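Side-chain contacts in dimethyl-sulfide monooxygenase (Hyphomicrobium sulfonivorans, PDB 6AK1), which oxidises dimethyl sulfide to methanethiol and formaldehyde, using NADH, oxygen and FMN, in the first step of dimethyl sulfide degradation: residues Ala30-Asn34 against Asp35-Trp39; Tyr113-Ala116 against Arg117-Thr121; Ser141-Asn145 against Ile146-Gln150; Thr316-Phe320 against Ala321-Pro325. All blocks are in the same frame, centred on the assembly; numbering follows the deposited sequence.

Four local contacts, strung one after another along a single TIM-barrel chain of the luciferase-like family, illustrate how near neighbours in sequence shape helix starts, helix middles, helix ends and loops. Interaction 3 lies closest to the probable FMN site: the side chain of Met148 is about 4 Å from that of His154. Interactions 1 and 2 lie farther off, with the side chains of Tyr33 and Arg118 about 9 and 8 Å from that of Asp58. Interaction 4 lies away from the site. None of the four touches another; nearest atoms are about 11 Å apart between interactions 2 and 3, and about 12 Å between 3 and 4.

Interaction 1. Residues Ala30-Asn34 against Asp35-Trp39; sequences AARYN and DLEYW
Arg32 and Asp35 are joined twice, by a salt bridge and by a backbone bond that closes a type I turn just ahead of helix 36-48. In the ionic part, Arg32 NE points its hydrogen at Asp35 OD2, 3.0 Å away, in the guanidinium plane and on the anti lone pair of the oxygen, while the two flat groups are twisted 64° apart. Arg32 CG stands beside its own backbone N (chi1 -57°), with NE brought beside the Asp35 carboxylate. A second acid lies near: Arg32 NH2 is 4.0 Å from Glu37 OE1, beyond a salt bridge.

Among the neutral hydrogen bonds, Asp35 N reaches Arg32 O at 2.8 Å. Trp39 NE1 meets Tyr33 O at 2.8 Å, almost straight and in the indole plane. One water donates to both Asn34 OD1 and Asp35 OD2. Apolar packing is slight: Tyr38 CB rests 3.9 Å from Arg32 CB, while its hydroxyl bonds to Asp11 and Thr401.

Asp35 occupies the N-cap position but makes no capping bond; its charge is probably balanced by Arg32 instead, while the bond to Tyr33 O satisfies the buried indole N-H and fixes the Trp39 ring against the turn.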
# COMPACT_ATOMS: atom_id res chain seq x y z
N ALA A 30 10.36 13.64 9.80
CA ALA A 30 9.07 12.96 9.98
C ALA A 30 8.01 13.92 10.50
O ALA A 30 6.85 13.84 10.10
CB ALA A 30 9.21 11.78 10.93
N ALA A 31 8.41 14.84 11.38
CA ALA A 31 7.46 15.80 11.94
C ALA A 31 6.89 16.76 10.90
O ALA A 31 6.00 17.54 11.24
CB ALA A 31 8.13 16.59 13.08
N ARG A 32 7.38 16.74 9.65
CA ARG A 32 6.85 17.59 8.58
C ARG A 32 5.79 16.89 7.73
O ARG A 32 5.50 17.36 6.62
CB ARG A 32 7.98 18.08 7.68
CG ARG A 32 9.10 18.84 8.40
CD ARG A 32 10.08 19.43 7.39
NE ARG A 32 9.50 20.54 6.63
CZ ARG A 32 9.99 21.00 5.48
NH1 ARG A 32 11.06 20.41 4.93
NH2 ARG A 32 9.41 22.02 4.87
N TYR A 33 5.23 15.78 8.21
CA TYR A 33 4.15 15.10 7.50
C TYR A 33 3.06 16.08 7.06
O TYR A 33 2.34 15.83 6.08
CB TYR A 33 3.56 14.01 8.40
CG TYR A 33 2.60 14.63 9.39
CD1 TYR A 33 3.06 15.26 10.54
CD2 TYR A 33 1.24 14.66 9.12
CE1 TYR A 33 2.18 15.89 11.42
CE2 TYR A 33 0.37 15.27 9.98
CZ TYR A 33 0.83 15.88 11.13
OH TYR A 33 -0.10 16.48 11.95
N ASN A 34 2.90 17.19 7.78
CA ASN A 34 1.85 18.16 7.50
C ASN A 34 2.34 19.34 6.65
O ASN A 34 1.59 20.31 6.47
CB ASN A 34 1.23 18.67 8.81
CG ASN A 34 2.20 19.52 9.63
OD1 ASN A 34 3.40 19.23 9.71
ND2 ASN A 34 1.68 20.57 10.24
N ASP A 35 3.56 19.26 6.12
CA ASP A 35 4.13 20.27 5.23
C ASP A 35 4.10 19.78 3.79
O ASP A 35 4.58 18.68 3.49
CB ASP A 35 5.58 20.60 5.62
CG ASP A 35 5.67 21.36 6.93
OD1 ASP A 35 4.67 21.99 7.33
OD2 ASP A 35 6.76 21.36 7.55
N LEU A 36 3.57 20.60 2.89
CA LEU A 36 3.54 20.22 1.48
C LEU A 36 4.94 19.97 0.93
O LEU A 36 5.13 19.05 0.13
CB LEU A 36 2.82 21.29 0.65
CG LEU A 36 2.36 20.92 -0.76
CD1 LEU A 36 1.76 19.53 -0.77
CD2 LEU A 36 1.31 21.91 -1.26
N GLU A 37 5.94 20.74 1.40
CA GLU A 37 7.31 20.62 0.88
C GLU A 37 7.94 19.28 1.22
O GLU A 37 8.79 18.81 0.47
CB GLU A 37 8.20 21.75 1.41
CG GLU A 37 7.81 23.16 0.94
CD GLU A 37 6.60 23.75 1.69
OE1 GLU A 37 6.21 23.20 2.75
OE2 GLU A 37 6.03 24.76 1.20
N TYR A 38 7.58 18.66 2.35
CA TYR A 38 8.11 17.33 2.64
C TYR A 38 7.72 16.35 1.54
O TYR A 38 8.56 15.60 1.03
CB TYR A 38 7.62 16.81 4.00
CG TYR A 38 7.89 15.32 4.22
CD1 TYR A 38 9.12 14.88 4.72
CD2 TYR A 38 6.93 14.36 3.90
CE1 TYR A 38 9.38 13.53 4.90
CE2 TYR A 38 7.19 13.01 4.06
CZ TYR A 38 8.42 12.60 4.56
OH TYR A 38 8.67 11.26 4.75
N TRP A 39 6.46 16.38 1.13
CA TRP A 39 5.98 15.41 0.16
C TRP A 39 6.51 15.68 -1.25
O TRP A 39 6.89 14.73 -1.95
CB TRP A 39 4.45 15.37 0.19
CG TRP A 39 3.99 14.89 1.53
CD1 TRP A 39 3.53 15.66 2.56
CD2 TRP A 39 4.00 13.53 1.99
NE1 TRP A 39 3.23 14.85 3.64
CE2 TRP A 39 3.50 13.54 3.31
CE3 TRP A 39 4.38 12.30 1.43
CZ2 TRP A 39 3.39 12.37 4.08
CZ3 TRP A 39 4.25 11.13 2.18
CH2 TRP A 39 3.76 11.18 3.49
O HOH W 1 5.67 20.99 10.49

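Interaction 2. Residues Tyr113-Ala116 against Arg117-Thr121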
# COMPACT_ATOMS: atom_id res chain seq x y z
N TYR A 113 -19.35 4.20 -4.99
CA TYR A 113 -19.54 5.21 -6.04
C TYR A 113 -18.65 6.43 -5.81
O TYR A 113 -18.08 6.98 -6.75
CB TYR A 113 -21.01 5.62 -6.11
CG TYR A 113 -21.39 6.42 -7.34
CD1 TYR A 113 -21.62 5.78 -8.55
CD2 TYR A 113 -21.52 7.80 -7.29
CE1 TYR A 113 -21.97 6.49 -9.68
CE2 TYR A 113 -21.87 8.52 -8.42
CZ TYR A 113 -22.09 7.86 -9.61
OH TYR A 113 -22.45 8.55 -10.73
N LEU A 114 -18.53 6.88 -4.56
CA LEU A 114 -17.74 8.07 -4.26
C LEU A 114 -16.24 7.78 -4.26
O LEU A 114 -15.45 8.60 -4.73
CB LEU A 114 -18.15 8.65 -2.91
CG LEU A 114 -19.54 9.29 -2.82
CD1 LEU A 114 -19.77 9.79 -1.40
CD2 LEU A 114 -19.70 10.43 -3.85
N LEU A 115 -15.82 6.64 -3.70
CA LEU A 115 -14.40 6.31 -3.77
C LEU A 115 -13.96 6.16 -5.22
O LEU A 115 -12.87 6.61 -5.60
CB LEU A 115 -14.08 5.05 -2.96
CG LEU A 115 -12.58 4.67 -2.96
CD1 LEU A 115 -11.68 5.84 -2.54
CD2 LEU A 115 -12.31 3.43 -2.10
N ALA A 116 -14.82 5.57 -6.05
CA ALA A 116 -14.52 5.42 -7.47
C ALA A 116 -14.19 6.76 -8.12
O ALA A 116 -13.25 6.85 -8.93
CB ALA A 116 -15.72 4.77 -8.19
N ARG A 117 -14.94 7.81 -7.78
CA ARG A 117 -14.67 9.12 -8.36
C ARG A 117 -13.37 9.71 -7.82
O ARG A 117 -12.60 10.32 -8.57
CB ARG A 117 -15.84 10.09 -8.10
CG ARG A 117 -15.66 11.44 -8.79
CD ARG A 117 -16.82 12.42 -8.52
NE ARG A 117 -16.75 12.98 -7.18
CZ ARG A 117 -17.07 14.24 -6.88
NH1 ARG A 117 -17.48 15.06 -7.83
NH2 ARG A 117 -16.97 14.67 -5.62
N ARG A 118 -13.11 9.55 -6.52
CA ARG A 118 -11.89 10.12 -5.96
C ARG A 118 -10.66 9.47 -6.56
O ARG A 118 -9.66 10.15 -6.81
CB ARG A 118 -11.89 9.98 -4.43
CG ARG A 118 -13.06 10.68 -3.75
CD ARG A 118 -13.09 10.40 -2.25
NE ARG A 118 -11.92 10.96 -1.60
CZ ARG A 118 -11.15 10.32 -0.73
NH1 ARG A 118 -11.41 9.08 -0.34
NH2 ARG A 118 -10.11 10.96 -0.22
N LEU A 119 -10.70 8.15 -6.79
CA LEU A 119 -9.54 7.48 -7.38
C LEU A 119 -9.43 7.76 -8.88
O LEU A 119 -8.32 7.97 -9.38
CB LEU A 119 -9.62 5.97 -7.12
CG LEU A 119 -9.35 5.57 -5.66
CD1 LEU A 119 -9.81 4.16 -5.39
CD2 LEU A 119 -7.87 5.73 -5.33
N SER A 120 -10.56 7.78 -9.60
CA SER A 120 -10.55 8.18 -11.01
C SER A 120 -9.97 9.56 -11.17
O SER A 120 -9.18 9.81 -12.09
CB SER A 120 -11.96 8.17 -11.61
OG SER A 120 -12.43 6.88 -11.90
N THR A 121 -10.36 10.49 -10.29
CA THR A 121 -9.83 11.86 -10.35
C THR A 121 -8.31 11.87 -10.23
O THR A 121 -7.64 12.59 -10.98
CB THR A 121 -10.47 12.72 -9.24
OG1 THR A 121 -11.88 12.82 -9.48
CG2 THR A 121 -9.86 14.11 -9.22
O HOH W 2 -16.11 11.33 -4.85
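The guanidinium groups of Arg117 and Arg118 meet the preceding turn of helix 112-126 in different ways. At the edge of the Arg117 group, in its plane, sits a water that accepts from NE at 2.9 Å and donates to Leu114 O at 2.8 Å, tying the side chain back to the turn before it. The Arg118 group is approached obliquely by Leu115 CD1, 3.9 Å from NH1; Phe86 makes a cation-pi contact with it, and Glu110 takes NH1 in a salt bridge.

On the buried side Leu115 and Leu119, four residues apart, lean together. Leu119 CD1 comes within 3.7 Å of Leu115 CG and touches Leu115 CD1 at 3.8 Å. The first torsions differ: Leu115 holds CG opposite its backbone N (chi1 -178°), whereas CG of Leu119 lies beside its own (chi1 -72°), and the branches converge. Both side chains press on Trp132 of strand 130-135, so the helix is seated on the barrel within a beta-alpha-beta unit, and Leu115 also touches Tyr164 and Met168 of helix 157-174. Replacing Leu115 by an alanine would probably open a gap beside Leu119 CD1 and remove the methyl beside Arg118 NH1.

Regular bonds carry the backbone: Leu119 N reaches Leu115 O at 2.9 Å, and Ala116 O accepts from Ser120 N at 2.9 Å while also receiving Trp172 NE1. The chemistry divides accordingly: Leu115 and Leu119 face the barrel, while the charged groups of the arginines are served by water (Arg117) and by acid and aromatic ring (Arg118).

Interaction 3. Residues Ser141-Asn145 against Ile146-Gln150; sequences SAALN and IGMDQ
Ile146 folds back along the last turn of helix 140-146 until its CD1 lies 4.1 Å from Ala142 CB, four residues earlier. The gamma branch CG1 stands beside the backbone N (chi1 -55°), and this turns the chain over the carbonyl of Ala142: CB, CG1 and CD1 of Ile146 all crowd that oxygen, the closest being CB at 3.2 Å. The same oxygen takes Ile146 N at 2.9 Å, so one carbonyl is both bonded by the backbone and lidded by the side chain. Beyond the pair, Phe109 touches Ala142 and Ile146 alike.

Next comes the end of the helix. Gly147, with a positive phi of 104°, is the first residue to depart from helical angles, although its N still reaches Ala143 O at 2.9 Å from above the carbonyl plane. A beta carbon at this position would collide with the carbonyl oxygen of Ile146, a familiar reason for glycine where a helix stops. Here the stop opens the loop that leads to helix 157-174 of the TIM-barrel monooxygenase.

Met148, released by that turn, carries its sulfur back toward the helix. SD approaches Ala143 CB at 4.0 Å, and the bend at chi3 beyond it only sets where the CE methyl goes. On the loop side the methionine touches His154, a residue that probably binds FMN, as in related enzymes.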
# COMPACT_ATOMS: atom_id res chain seq x y z
N SER A 141 -11.46 2.50 17.36
CA SER A 141 -12.01 3.84 17.49
C SER A 141 -12.54 4.38 16.16
O SER A 141 -13.36 5.31 16.17
CB SER A 141 -10.95 4.80 18.06
OG SER A 141 -9.92 5.02 17.12
N ALA A 142 -12.10 3.83 15.04
CA ALA A 142 -12.67 4.22 13.75
C ALA A 142 -14.15 3.85 13.69
O ALA A 142 -14.99 4.67 13.34
CB ALA A 142 -11.90 3.56 12.61
N ALA A 143 -14.47 2.60 14.03
CA ALA A 143 -15.87 2.17 14.08
C ALA A 143 -16.68 3.05 15.02
O ALA A 143 -17.80 3.47 14.69
CB ALA A 143 -15.97 0.70 14.48
N LEU A 144 -16.12 3.37 16.20
CA LEU A 144 -16.85 4.16 17.19
C LEU A 144 -17.07 5.61 16.74
O LEU A 144 -18.10 6.21 17.06
CB LEU A 144 -16.11 4.12 18.53
CG LEU A 144 -15.95 2.74 19.19
CD1 LEU A 144 -15.20 2.83 20.53
CD2 LEU A 144 -17.30 2.08 19.39
N ASN A 145 -16.12 6.19 16.01
CA ASN A 145 -16.15 7.61 15.65
C ASN A 145 -16.83 7.87 14.31
O ASN A 145 -17.33 8.98 14.08
CB ASN A 145 -14.73 8.17 15.58
CG ASN A 145 -14.09 8.29 16.95
OD1 ASN A 145 -14.79 8.44 17.95
ND2 ASN A 145 -12.76 8.24 16.99
N ILE A 146 -16.83 6.90 13.41
CA ILE A 146 -17.38 7.04 12.08
C ILE A 146 -18.72 6.34 11.95
O ILE A 146 -19.65 6.86 11.34
CB ILE A 146 -16.35 6.51 11.05
CG1 ILE A 146 -15.00 7.22 11.24
CG2 ILE A 146 -16.89 6.60 9.62
CD1 ILE A 146 -13.81 6.52 10.61
N GLY A 147 -18.84 5.16 12.56
CA GLY A 147 -20.08 4.43 12.55
C GLY A 147 -20.01 3.28 11.58
O GLY A 147 -19.47 3.41 10.48
N MET A 148 -20.54 2.13 11.98
CA MET A 148 -20.71 1.00 11.09
C MET A 148 -22.13 0.48 11.22
O MET A 148 -22.75 0.57 12.28
CB MET A 148 -19.70 -0.13 11.40
CG MET A 148 -18.45 -0.07 10.53
SD MET A 148 -17.14 -1.14 11.12
CE MET A 148 -17.58 -2.70 10.37
N ASP A 149 -22.65 -0.03 10.11
CA ASP A 149 -23.99 -0.59 10.11
C ASP A 149 -23.96 -1.93 10.83
O ASP A 149 -23.23 -2.84 10.43
CB ASP A 149 -24.51 -0.73 8.69
CG ASP A 149 -25.97 -1.13 8.63
OD1 ASP A 149 -26.75 -0.68 9.52
OD2 ASP A 149 -26.35 -1.88 7.71
N GLN A 150 -24.73 -2.05 11.91
CA GLN A 150 -24.70 -3.24 12.74
C GLN A 150 -25.54 -4.39 12.18
O GLN A 150 -25.43 -5.51 12.69
CB GLN A 150 -25.17 -2.89 14.15
CG GLN A 150 -24.19 -2.01 14.91
CD GLN A 150 -24.69 -1.65 16.30
OE1 GLN A 150 -25.90 -1.53 16.54
NE2 GLN A 150 -23.75 -1.48 17.24

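Interaction 4. Residues Thr316-Phe320 against Ala321-Pro325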
# COMPACT_ATOMS: atom_id res chain seq x y z
N THR A 316 -1.29 -6.12 17.30
CA THR A 316 -1.53 -7.49 17.74
C THR A 316 -2.70 -7.65 18.70
O THR A 316 -3.18 -8.76 18.88
CB THR A 316 -0.27 -8.08 18.41
OG1 THR A 316 -0.08 -7.45 19.68
CG2 THR A 316 0.96 -7.83 17.55
N GLY A 317 -3.17 -6.57 19.32
CA GLY A 317 -4.19 -6.67 20.34
C GLY A 317 -3.69 -6.94 21.75
O GLY A 317 -4.50 -7.01 22.69
N ILE A 318 -2.39 -7.08 21.95
CA ILE A 318 -1.84 -7.40 23.26
C ILE A 318 -1.45 -6.12 23.97
O ILE A 318 -0.65 -5.33 23.44
CB ILE A 318 -0.65 -8.35 23.14
CG1 ILE A 318 -1.08 -9.67 22.51
CG2 ILE A 318 -0.01 -8.56 24.51
CD1 ILE A 318 0.07 -10.40 21.89
N ASP A 319 -2.00 -5.90 25.16
CA ASP A 319 -1.65 -4.76 26.00
C ASP A 319 -0.43 -5.15 26.83
O ASP A 319 -0.54 -5.88 27.82
CB ASP A 319 -2.83 -4.36 26.88
CG ASP A 319 -2.48 -3.26 27.87
OD1 ASP A 319 -1.43 -2.60 27.71
OD2 ASP A 319 -3.27 -3.07 28.82
N PHE A 320 0.75 -4.65 26.42
CA PHE A 320 1.97 -4.99 27.14
C PHE A 320 2.01 -4.48 28.57
O PHE A 320 2.91 -4.88 29.32
CB PHE A 320 3.19 -4.46 26.37
CG PHE A 320 3.76 -5.43 25.38
CD1 PHE A 320 3.02 -5.82 24.27
CD2 PHE A 320 5.03 -5.97 25.56
CE1 PHE A 320 3.55 -6.72 23.34
CE2 PHE A 320 5.56 -6.87 24.64
CZ PHE A 320 4.81 -7.25 23.53
N ALA A 321 1.09 -3.61 28.99
CA ALA A 321 1.07 -3.22 30.39
C ALA A 321 0.74 -4.40 31.31
O ALA A 321 0.99 -4.33 32.51
CB ALA A 321 0.08 -2.08 30.62
N LYS A 322 0.22 -5.50 30.75
CA LYS A 322 -0.07 -6.73 31.48
C LYS A 322 1.13 -7.69 31.53
O LYS A 322 1.04 -8.73 32.19
CB LYS A 322 -1.24 -7.47 30.83
CG LYS A 322 -2.46 -6.63 30.50
CD LYS A 322 -3.23 -6.23 31.74
CE LYS A 322 -4.52 -5.53 31.35
NZ LYS A 322 -5.28 -5.08 32.54
N LEU A 323 2.22 -7.36 30.86
CA LEU A 323 3.34 -8.28 30.69
C LEU A 323 4.49 -7.87 31.60
O LEU A 323 4.42 -6.89 32.35
CB LEU A 323 3.79 -8.32 29.22
CG LEU A 323 3.08 -9.28 28.26
CD1 LEU A 323 1.57 -9.08 28.25
CD2 LEU A 323 3.64 -9.11 26.86
N ASP A 324 5.58 -8.64 31.54
CA ASP A 324 6.70 -8.48 32.45
C ASP A 324 7.93 -8.06 31.65
O ASP A 324 8.41 -8.83 30.80
CB ASP A 324 6.95 -9.77 33.25
CG ASP A 324 8.19 -9.71 34.12
OD1 ASP A 324 8.62 -8.58 34.50
OD2 ASP A 324 8.71 -10.81 34.45
N PRO A 325 8.50 -6.87 31.90
CA PRO A 325 9.63 -6.41 31.08
C PRO A 325 10.90 -7.22 31.27
O PRO A 325 11.77 -7.20 30.39
CB PRO A 325 9.84 -4.95 31.52
CG PRO A 325 8.58 -4.58 32.26
CD PRO A 325 8.06 -5.85 32.87
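Leu323 lays its CD2 methyl over one face of the Phe320 ring, 3.7 Å from the centroid and only 14° off the ring normal, a CH-pi contact that forms the tight part of this turn. Its other methyl, CD1, reaches Ile318 CG2 at 4.1 Å. One leucine thus straddles two apolar neighbours, while Phe320 itself is packed against helices 305-316 and 355-362. The backbone draws the same residues together, Leu323 N bonding to Phe320 O at 3.0 Å.

The polar side divides. Asp319 OD1 is gripped by two backbone N-H groups, Ala321 N at 3.0 Å from well above the carboxylate plane and Arg67 N; Asp319 keeps CG opposite its own N (chi1 175°), which swings the acid over the turn. On the solvent side the exposed Lys322 is loosely placed, passing Asp319 at a slant with its CE 3.7 Å from Asp319 OD2, and NZ stays 4.7 Å from the same oxygen, too far for a salt bridge. A leucine in place of Asp319 would probably leave the N-H groups of Ala321 and Arg67 without their shared acceptor.

Side-chain oxygen to the N-H two residues on is an Asx turn, here leading into a short 3-10 segment, with Lys322 N closing onto Asp319 O at 3.1 Å.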